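Local coordinates for ketosynthase (Streptomyces sp. MSC090213JE08, PDB 6KXD), which probably condenses a fatty acyl chain with malonyl, both carried on acyl carrier protein, into a 3-oxoacyl chain with loss of carbon dioxide, at residues Gly16-Gly24 with Cys56-Trp66; Ile67-Ala78 with Arg147-Arg157. All blocks are in the same frame, centred on the assembly; numbering follows the deposited sequence.

Contact 1: residues Gly16-Gly24 with Cys56-Trp66; sequences GVISSIGTG and CEVPDFEPGRW
Ile18 carries the apolar core of this contact, reaching two residues of 56-66 with two different branches. Its CG2 meets Val58 CG2 at 3.6 Å, the two side chains crossing at about a right angle. The longer branch goes the other way: with CG1 anti to the carbonyl carbon (chi1 -60°), CD1 is carried to the Phe61 ring, 3.8 Å from CE1. Val58 CG2 has a second surface to rest on, the backbone of Ser19, whose C lies 3.6 Å from that methyl. Further along, Thr23 CG2 comes within 3.7 Å of CZ2 on the Trp66 indole. Helix 77-93 lies on the same apolar patch, with Met88 touching both Ile18 and Trp66. With an alanine in place of Ile18, Val58 CG2 and the ring atoms CD1 and CE1 of Phe61 would probably lose their partners, leaving a gap between the two side chains.

The polar part gathers at the turn. No direct hydrogen bond joins the segments; a water does, standing 3.0 Å from Ser20 OG and donating to Cys56 O at 2.7 Å. Ser20 CA also makes a C-H...O contact with Glu57 O. Arg40 NH1 ties the same two backbones together by bonding both Ser20 O and Glu57 O, while Val58 N is held by Glu233.

Within 16-24, Ser19 OG fixes the turn: it accepts from Ile21 N, an ST turn, and donates to Gly22 O at 2.7 Å, in the carbonyl plane. The whole is a tight hairpin, a type I turn from Ser19 to Gly22 joining strands 10-19 and 22-23, over which an extended loop is laid beside strand 10-19 of the thiolase-like fold.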
# COMPACT_ATOMS: atom_id res chain seq x y z
N GLY A 16 -10.09 10.02 -13.61
CA GLY A 16 -10.86 8.89 -13.97
C GLY A 16 -11.66 8.44 -12.78
O GLY A 16 -11.09 8.30 -11.71
N VAL A 17 -12.94 8.15 -12.99
CA VAL A 17 -13.89 7.86 -11.91
C VAL A 17 -14.83 6.72 -12.32
O VAL A 17 -15.53 6.83 -13.34
CB VAL A 17 -14.73 9.10 -11.54
CG1 VAL A 17 -15.73 8.75 -10.42
CG2 VAL A 17 -13.89 10.29 -11.16
N ILE A 18 -14.88 5.70 -11.47
CA ILE A 18 -15.85 4.64 -11.40
C ILE A 18 -16.45 4.71 -10.01
O ILE A 18 -15.77 4.37 -9.06
CB ILE A 18 -15.23 3.25 -11.58
CG1 ILE A 18 -14.50 3.06 -12.91
CG2 ILE A 18 -16.29 2.19 -11.36
CD1 ILE A 18 -15.42 2.74 -14.05
N SER A 19 -17.70 5.13 -9.87
CA SER A 19 -18.24 5.36 -8.53
C SER A 19 -19.72 5.00 -8.51
O SER A 19 -20.36 4.89 -9.57
CB SER A 19 -18.02 6.79 -8.09
OG SER A 19 -19.12 7.61 -8.46
N SER A 20 -20.21 4.89 -7.28
CA SER A 20 -21.58 4.56 -6.98
C SER A 20 -22.52 5.70 -7.39
O SER A 20 -23.70 5.44 -7.43
CB SER A 20 -21.74 4.19 -5.52
OG SER A 20 -21.44 5.31 -4.71
N ILE A 21 -22.00 6.91 -7.66
CA ILE A 21 -22.79 8.08 -8.04
C ILE A 21 -22.44 8.58 -9.44
O ILE A 21 -22.79 9.74 -9.79
CB ILE A 21 -22.69 9.22 -7.01
CG1 ILE A 21 -21.33 9.93 -7.01
CG2 ILE A 21 -23.07 8.69 -5.63
CD1 ILE A 21 -21.28 11.16 -6.16
N GLY A 22 -21.75 7.76 -10.23
CA GLY A 22 -21.37 8.20 -11.56
C GLY A 22 -20.00 7.69 -12.00
O GLY A 22 -19.08 7.54 -11.20
N THR A 23 -19.90 7.47 -13.31
CA THR A 23 -18.73 6.93 -14.01
C THR A 23 -18.29 7.98 -15.03
O THR A 23 -19.08 8.43 -15.84
CB THR A 23 -19.07 5.58 -14.65
OG1 THR A 23 -19.30 4.62 -13.62
CG2 THR A 23 -17.98 5.09 -15.57
N GLY A 24 -17.03 8.39 -14.94
CA GLY A 24 -16.48 9.48 -15.71
C GLY A 24 -16.62 10.80 -15.00
O GLY A 24 -17.48 10.94 -14.15
N CYS A 56 -23.02 0.67 -1.36
CA CYS A 56 -22.95 1.64 -2.39
C CYS A 56 -22.13 1.07 -3.54
O CYS A 56 -20.99 1.50 -3.78
CB CYS A 56 -22.33 2.95 -1.93
SG CYS A 56 -23.38 3.82 -0.72
N GLU A 57 -22.73 0.09 -4.22
CA GLU A 57 -22.09 -0.56 -5.34
C GLU A 57 -22.08 0.37 -6.55
O GLU A 57 -22.87 1.33 -6.66
CB GLU A 57 -22.80 -1.84 -5.74
CG GLU A 57 -22.47 -3.00 -4.85
CD GLU A 57 -23.22 -4.25 -5.25
OE1 GLU A 57 -23.89 -4.21 -6.31
OE2 GLU A 57 -23.11 -5.27 -4.54
N VAL A 58 -21.14 0.07 -7.45
CA VAL A 58 -21.16 0.61 -8.77
C VAL A 58 -22.22 -0.21 -9.51
O VAL A 58 -22.15 -1.44 -9.58
CB VAL A 58 -19.79 0.58 -9.47
CG1 VAL A 58 -19.90 0.89 -10.95
CG2 VAL A 58 -18.83 1.56 -8.82
N PRO A 59 -23.26 0.45 -10.03
CA PRO A 59 -24.45 -0.27 -10.49
C PRO A 59 -24.27 -1.05 -11.81
O PRO A 59 -24.67 -2.23 -11.89
CB PRO A 59 -25.47 0.87 -10.60
CG PRO A 59 -24.66 2.07 -10.96
CD PRO A 59 -23.39 1.91 -10.16
N ASP A 60 -23.66 -0.40 -12.82
CA ASP A 60 -23.76 -0.88 -14.19
C ASP A 60 -22.41 -0.77 -14.89
O ASP A 60 -22.30 -0.22 -15.99
CB ASP A 60 -24.87 -0.14 -14.95
CG ASP A 60 -26.28 -0.66 -14.66
OD1 ASP A 60 -26.44 -1.90 -14.54
OD2 ASP A 60 -27.20 0.18 -14.54
N PHE A 61 -21.40 -1.40 -14.29
CA PHE A 61 -20.04 -1.37 -14.77
C PHE A 61 -19.89 -2.22 -16.03
O PHE A 61 -20.18 -3.40 -16.03
CB PHE A 61 -19.12 -1.91 -13.68
CG PHE A 61 -17.68 -2.01 -14.09
CD1 PHE A 61 -17.00 -0.88 -14.52
CD2 PHE A 61 -16.99 -3.20 -13.96
CE1 PHE A 61 -15.66 -0.96 -14.89
CE2 PHE A 61 -15.66 -3.28 -14.33
CZ PHE A 61 -15.00 -2.15 -14.77
N GLU A 62 -19.36 -1.60 -17.09
CA GLU A 62 -19.10 -2.31 -18.36
C GLU A 62 -17.61 -2.21 -18.66
O GLU A 62 -17.14 -1.20 -19.20
CB GLU A 62 -19.93 -1.69 -19.49
CG GLU A 62 -21.39 -2.10 -19.44
CD GLU A 62 -22.26 -1.34 -20.42
OE1 GLU A 62 -23.49 -1.55 -20.39
OE2 GLU A 62 -21.71 -0.53 -21.22
N PRO A 63 -16.85 -3.26 -18.31
CA PRO A 63 -15.39 -3.21 -18.41
C PRO A 63 -14.94 -2.95 -19.85
O PRO A 63 -13.99 -2.22 -20.06
CB PRO A 63 -14.91 -4.55 -17.83
CG PRO A 63 -16.14 -5.43 -17.68
CD PRO A 63 -17.34 -4.53 -17.76
N GLY A 64 -15.70 -3.48 -20.82
CA GLY A 64 -15.41 -3.35 -22.23
C GLY A 64 -15.32 -1.90 -22.69
O GLY A 64 -14.69 -1.61 -23.71
N ARG A 65 -15.99 -0.98 -22.00
CA ARG A 65 -15.86 0.42 -22.39
C ARG A 65 -14.41 0.89 -22.23
O ARG A 65 -13.97 1.77 -22.95
CB ARG A 65 -16.83 1.31 -21.59
CG ARG A 65 -18.25 1.34 -22.14
CD ARG A 65 -19.18 2.37 -21.49
NE ARG A 65 -18.74 3.77 -21.49
CZ ARG A 65 -18.45 4.52 -22.57
NH1 ARG A 65 -17.94 3.98 -23.66
NH2 ARG A 65 -18.66 5.83 -22.53
N TRP A 66 -13.65 0.27 -21.32
CA TRP A 66 -12.41 0.85 -20.81
C TRP A 66 -11.20 -0.06 -21.03
O TRP A 66 -10.07 0.43 -21.24
CB TRP A 66 -12.58 1.12 -19.31
CG TRP A 66 -13.96 1.60 -18.97
CD1 TRP A 66 -14.96 0.92 -18.35
CD2 TRP A 66 -14.47 2.90 -19.25
NE1 TRP A 66 -16.07 1.71 -18.19
CE2 TRP A 66 -15.80 2.93 -18.77
CE3 TRP A 66 -13.94 4.04 -19.87
CZ2 TRP A 66 -16.60 4.07 -18.87
CZ3 TRP A 66 -14.74 5.15 -20.00
CH2 TRP A 66 -16.05 5.16 -19.50
O HOH W 1 -19.42 3.61 -3.28

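Contact 2: residues Ile67-Ala78 with Arg147-Arg157; sequences IHHVPLDDMGRA and RLSTVIARELR
Val70 presses onto helix 147-156 where the chain leading to helix 77-93 of this thiolase-like fold runs across it. Val70 CG2 fills a hollow formed by Val151 O, Arg154 CB and Glu155 N, the last 3.5 Å from it. The other methyl, CG1, lies over one face of the Arg154 guanidinium, toward its rim. Toward the start of the helix the roles reverse: Val151 CG1 projects against Met75 CG at 3.8 Å, and Leu148 CD2 reaches across to the flank of Ala78.

Glu155 is the large projection at the other end. Its chain leaves anti to the backbone N and bends at chi2 (65°), which lifts the carboxylate into the curve of the backbone at 68-70. Glu155 OE2 takes His68 N at 2.7 Å; OE1 takes both His69 N, on its syn lone pair, and Val70 N, nearly end-on. Arg87 adds a salt bridge to OE2, which probably offsets the charge of this buried carboxylate. The His69 ring lies beside the last turn of the helix, where ND1 donates to Glu155 O at 2.9 Å almost straight (168°). Just beyond, Arg157 closes the helix in a Schellman motif and pairs with Asp262 of the neighbouring subunit, whose Val259 packs on Ala153.

Asp74 stands off the helix, and Arg147 and Arg154 reach out to it. Asp74 O receives Arg147 NH1 at 2.8 Å, the guanidinium edge-on, and Arg147 NH2 goes on to Asp363 of the neighbouring subunit. The carboxylate makes a salt bridge in which Arg154 NH1 and NH2 both converge on Asp74 OD2, each at 3.0 Å.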
# COMPACT_ATOMS: atom_id res chain seq x y z
N ILE A 67 -11.45 -1.37 -20.91
CA ILE A 67 -10.41 -2.36 -20.83
C ILE A 67 -10.33 -3.08 -22.17
O ILE A 67 -11.32 -3.65 -22.64
CB ILE A 67 -10.64 -3.34 -19.68
CG1 ILE A 67 -10.76 -2.57 -18.36
CG2 ILE A 67 -9.52 -4.36 -19.61
CD1 ILE A 67 -11.14 -3.43 -17.20
N HIS A 68 -9.12 -3.03 -22.75
CA HIS A 68 -8.91 -3.48 -24.13
C HIS A 68 -7.91 -4.63 -24.20
O HIS A 68 -8.04 -5.51 -25.11
CB HIS A 68 -8.44 -2.29 -24.97
CG HIS A 68 -9.49 -1.27 -25.18
ND1 HIS A 68 -10.47 -1.40 -26.15
CD2 HIS A 68 -9.70 -0.08 -24.57
CE1 HIS A 68 -11.27 -0.36 -26.10
NE2 HIS A 68 -10.81 0.46 -25.14
N HIS A 69 -6.88 -4.59 -23.34
CA HIS A 69 -5.69 -5.38 -23.51
C HIS A 69 -5.60 -6.48 -22.48
O HIS A 69 -5.16 -7.51 -22.79
CB HIS A 69 -4.43 -4.52 -23.42
CG HIS A 69 -4.36 -3.56 -24.53
ND1 HIS A 69 -4.07 -2.21 -24.34
CD2 HIS A 69 -4.55 -3.74 -25.85
CE1 HIS A 69 -4.07 -1.62 -25.52
NE2 HIS A 69 -4.39 -2.53 -26.45
N VAL A 70 -5.94 -6.18 -21.22
CA VAL A 70 -5.77 -7.10 -20.17
C VAL A 70 -7.00 -8.00 -20.16
O VAL A 70 -8.11 -7.50 -20.04
CB VAL A 70 -5.62 -6.36 -18.83
CG1 VAL A 70 -5.53 -7.36 -17.70
CG2 VAL A 70 -4.40 -5.45 -18.84
N PRO A 71 -6.88 -9.34 -20.21
CA PRO A 71 -8.04 -10.20 -20.03
C PRO A 71 -8.70 -9.91 -18.68
O PRO A 71 -8.00 -9.76 -17.69
CB PRO A 71 -7.47 -11.61 -20.00
CG PRO A 71 -6.15 -11.49 -20.73
CD PRO A 71 -5.66 -10.10 -20.46
N LEU A 72 -10.03 -9.86 -18.68
CA LEU A 72 -10.80 -9.56 -17.47
C LEU A 72 -10.53 -10.57 -16.36
O LEU A 72 -10.53 -10.18 -15.15
CB LEU A 72 -12.29 -9.49 -17.80
CG LEU A 72 -12.69 -8.36 -18.74
CD1 LEU A 72 -14.20 -8.40 -19.02
CD2 LEU A 72 -12.28 -7.02 -18.18
N ASP A 73 -10.24 -11.84 -16.68
CA ASP A 73 -10.05 -12.77 -15.63
C ASP A 73 -8.66 -12.59 -14.97
O ASP A 73 -8.37 -13.28 -14.03
CB ASP A 73 -10.29 -14.21 -16.07
CG ASP A 73 -9.28 -14.75 -17.04
OD1 ASP A 73 -8.26 -14.06 -17.33
OD2 ASP A 73 -9.55 -15.85 -17.55
N ASP A 74 -7.83 -11.70 -15.49
CA ASP A 74 -6.55 -11.40 -14.84
C ASP A 74 -6.79 -10.49 -13.64
O ASP A 74 -5.88 -10.23 -12.88
CB ASP A 74 -5.59 -10.74 -15.83
CG ASP A 74 -4.86 -11.75 -16.69
OD1 ASP A 74 -5.16 -12.94 -16.56
OD2 ASP A 74 -3.96 -11.30 -17.47
N MET A 75 -8.00 -9.96 -13.52
CA MET A 75 -8.31 -8.97 -12.47
C MET A 75 -9.59 -9.38 -11.79
O MET A 75 -10.50 -9.88 -12.47
CB MET A 75 -8.58 -7.60 -13.07
CG MET A 75 -7.46 -7.07 -13.90
SD MET A 75 -7.93 -5.70 -14.89
CE MET A 75 -8.63 -6.51 -16.32
N GLY A 76 -9.71 -9.10 -10.49
CA GLY A 76 -10.99 -9.05 -9.92
C GLY A 76 -11.61 -7.70 -10.14
O GLY A 76 -11.09 -6.84 -10.85
N ARG A 77 -12.73 -7.47 -9.47
CA ARG A 77 -13.47 -6.29 -9.68
C ARG A 77 -12.65 -5.03 -9.33
O ARG A 77 -12.75 -4.01 -9.99
CB ARG A 77 -14.78 -6.40 -8.87
CG ARG A 77 -15.79 -5.32 -9.21
CD ARG A 77 -16.26 -5.35 -10.66
NE ARG A 77 -17.41 -6.23 -10.84
CZ ARG A 77 -18.68 -5.84 -10.98
NH1 ARG A 77 -19.03 -4.57 -10.89
NH2 ARG A 77 -19.61 -6.76 -11.20
N ALA A 78 -11.89 -5.06 -8.23
CA ALA A 78 -11.21 -3.85 -7.85
C ALA A 78 -10.21 -3.46 -8.95
O ALA A 78 -10.07 -2.28 -9.27
CB ALA A 78 -10.53 -4.02 -6.53
N ARG A 147 -1.12 -6.36 -7.74
CA ARG A 147 -1.66 -6.46 -9.08
C ARG A 147 -2.50 -5.24 -9.49
O ARG A 147 -2.55 -4.91 -10.66
CB ARG A 147 -2.35 -7.82 -9.19
CG ARG A 147 -3.06 -8.01 -10.51
CD ARG A 147 -3.70 -9.39 -10.58
NE ARG A 147 -2.65 -10.37 -10.69
CZ ARG A 147 -2.44 -11.15 -11.72
NH1 ARG A 147 -3.29 -11.18 -12.73
NH2 ARG A 147 -1.39 -11.95 -11.69
N LEU A 148 -3.16 -4.53 -8.55
CA LEU A 148 -3.98 -3.43 -8.88
C LEU A 148 -3.20 -2.35 -9.62
O LEU A 148 -3.79 -1.63 -10.43
CB LEU A 148 -4.55 -2.79 -7.61
CG LEU A 148 -5.44 -3.69 -6.76
CD1 LEU A 148 -6.01 -2.88 -5.60
CD2 LEU A 148 -6.56 -4.28 -7.59
N SER A 149 -1.91 -2.21 -9.31
CA SER A 149 -1.05 -1.23 -9.92
C SER A 149 -0.49 -1.74 -11.23
O SER A 149 -0.50 -1.00 -12.20
CB SER A 149 0.06 -0.82 -8.93
OG SER A 149 -0.49 0.16 -8.08
N THR A 150 -0.02 -2.97 -11.22
CA THR A 150 0.67 -3.55 -12.38
C THR A 150 -0.30 -3.72 -13.56
O THR A 150 0.10 -3.54 -14.71
CB THR A 150 1.37 -4.87 -12.07
OG1 THR A 150 0.44 -5.88 -11.65
CG2 THR A 150 2.48 -4.68 -11.06
N VAL A 151 -1.58 -4.05 -13.31
CA VAL A 151 -2.49 -4.25 -14.45
C VAL A 151 -2.72 -2.94 -15.21
O VAL A 151 -3.04 -3.01 -16.39
CB VAL A 151 -3.85 -4.85 -14.07
CG1 VAL A 151 -3.72 -6.31 -13.71
CG2 VAL A 151 -4.53 -4.03 -12.99
N ILE A 152 -2.70 -1.79 -14.53
CA ILE A 152 -2.81 -0.52 -15.17
C ILE A 152 -1.66 -0.38 -16.16
O ILE A 152 -1.88 0.09 -17.28
CB ILE A 152 -2.82 0.65 -14.21
CG1 ILE A 152 -4.09 0.60 -13.35
CG2 ILE A 152 -2.66 1.95 -14.97
CD1 ILE A 152 -4.11 1.54 -12.22
N ALA A 153 -0.45 -0.73 -15.70
CA ALA A 153 0.70 -0.58 -16.57
C ALA A 153 0.50 -1.48 -17.79
O ALA A 153 0.84 -1.11 -18.95
CB ALA A 153 2.00 -0.88 -15.86
N ARG A 154 -0.00 -2.68 -17.53
CA ARG A 154 -0.26 -3.66 -18.58
C ARG A 154 -1.25 -3.09 -19.60
O ARG A 154 -1.02 -3.15 -20.81
CB ARG A 154 -0.79 -4.96 -18.00
CG ARG A 154 0.29 -5.79 -17.33
CD ARG A 154 -0.23 -7.13 -16.88
NE ARG A 154 -0.72 -7.92 -17.99
CZ ARG A 154 -1.54 -8.97 -17.85
NH1 ARG A 154 -1.85 -9.37 -16.64
NH2 ARG A 154 -2.01 -9.59 -18.91
N GLU A 155 -2.37 -2.60 -19.11
CA GLU A 155 -3.44 -2.08 -19.99
C GLU A 155 -2.97 -0.85 -20.80
O GLU A 155 -3.30 -0.70 -21.99
CB GLU A 155 -4.64 -1.74 -19.14
CG GLU A 155 -5.77 -1.11 -19.92
CD GLU A 155 -6.42 -2.00 -20.97
OE1 GLU A 155 -6.19 -3.22 -20.96
OE2 GLU A 155 -7.16 -1.43 -21.82
N LEU A 156 -2.20 0.04 -20.17
CA LEU A 156 -1.80 1.26 -20.84
C LEU A 156 -0.46 1.09 -21.59
O LEU A 156 0.01 2.07 -22.20
CB LEU A 156 -1.77 2.40 -19.84
CG LEU A 156 -3.13 2.68 -19.20
CD1 LEU A 156 -3.03 3.80 -18.20
CD2 LEU A 156 -4.16 2.97 -20.27
N ARG A 157 0.11 -0.12 -21.53
CA ARG A 157 1.33 -0.48 -22.24
C ARG A 157 2.50 0.38 -21.77
O ARG A 157 3.24 0.93 -22.58
CB ARG A 157 1.08 -0.36 -23.75
CG ARG A 157 -0.02 -1.28 -24.24
CD ARG A 157 0.38 -2.73 -24.14
NE ARG A 157 1.57 -3.01 -24.93
CZ ARG A 157 2.32 -4.09 -24.82
NH1 ARG A 157 1.99 -5.05 -23.96
NH2 ARG A 157 3.42 -4.20 -25.55

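Overall arrangement
Contact 1 and contact 2 follow each other along the chain, Trp66 ending one and Ile67 opening the next, with centres about 16 Å apart. They meet directly: Trp66 O lies 3.5 Å from Glu155 OE2, and Arg87 of helix 77-93 bonds both atoms. Pro63 CB also packs on Leu72 CD2 at 3.6 Å, and Phe61, edge-to-face with Tyr81, lies beside Arg77, whose NH1 bonds the Tyr81 hydroxyl. The connection thus passes from a sheet strand, 10-19, to helix 147-156, with helix 77-93, which begins inside contact 2, packing against contact 1 as well. Contact 1 is buried within its own subunit, whereas the helix of contact 2 also faces the neighbouring subunit.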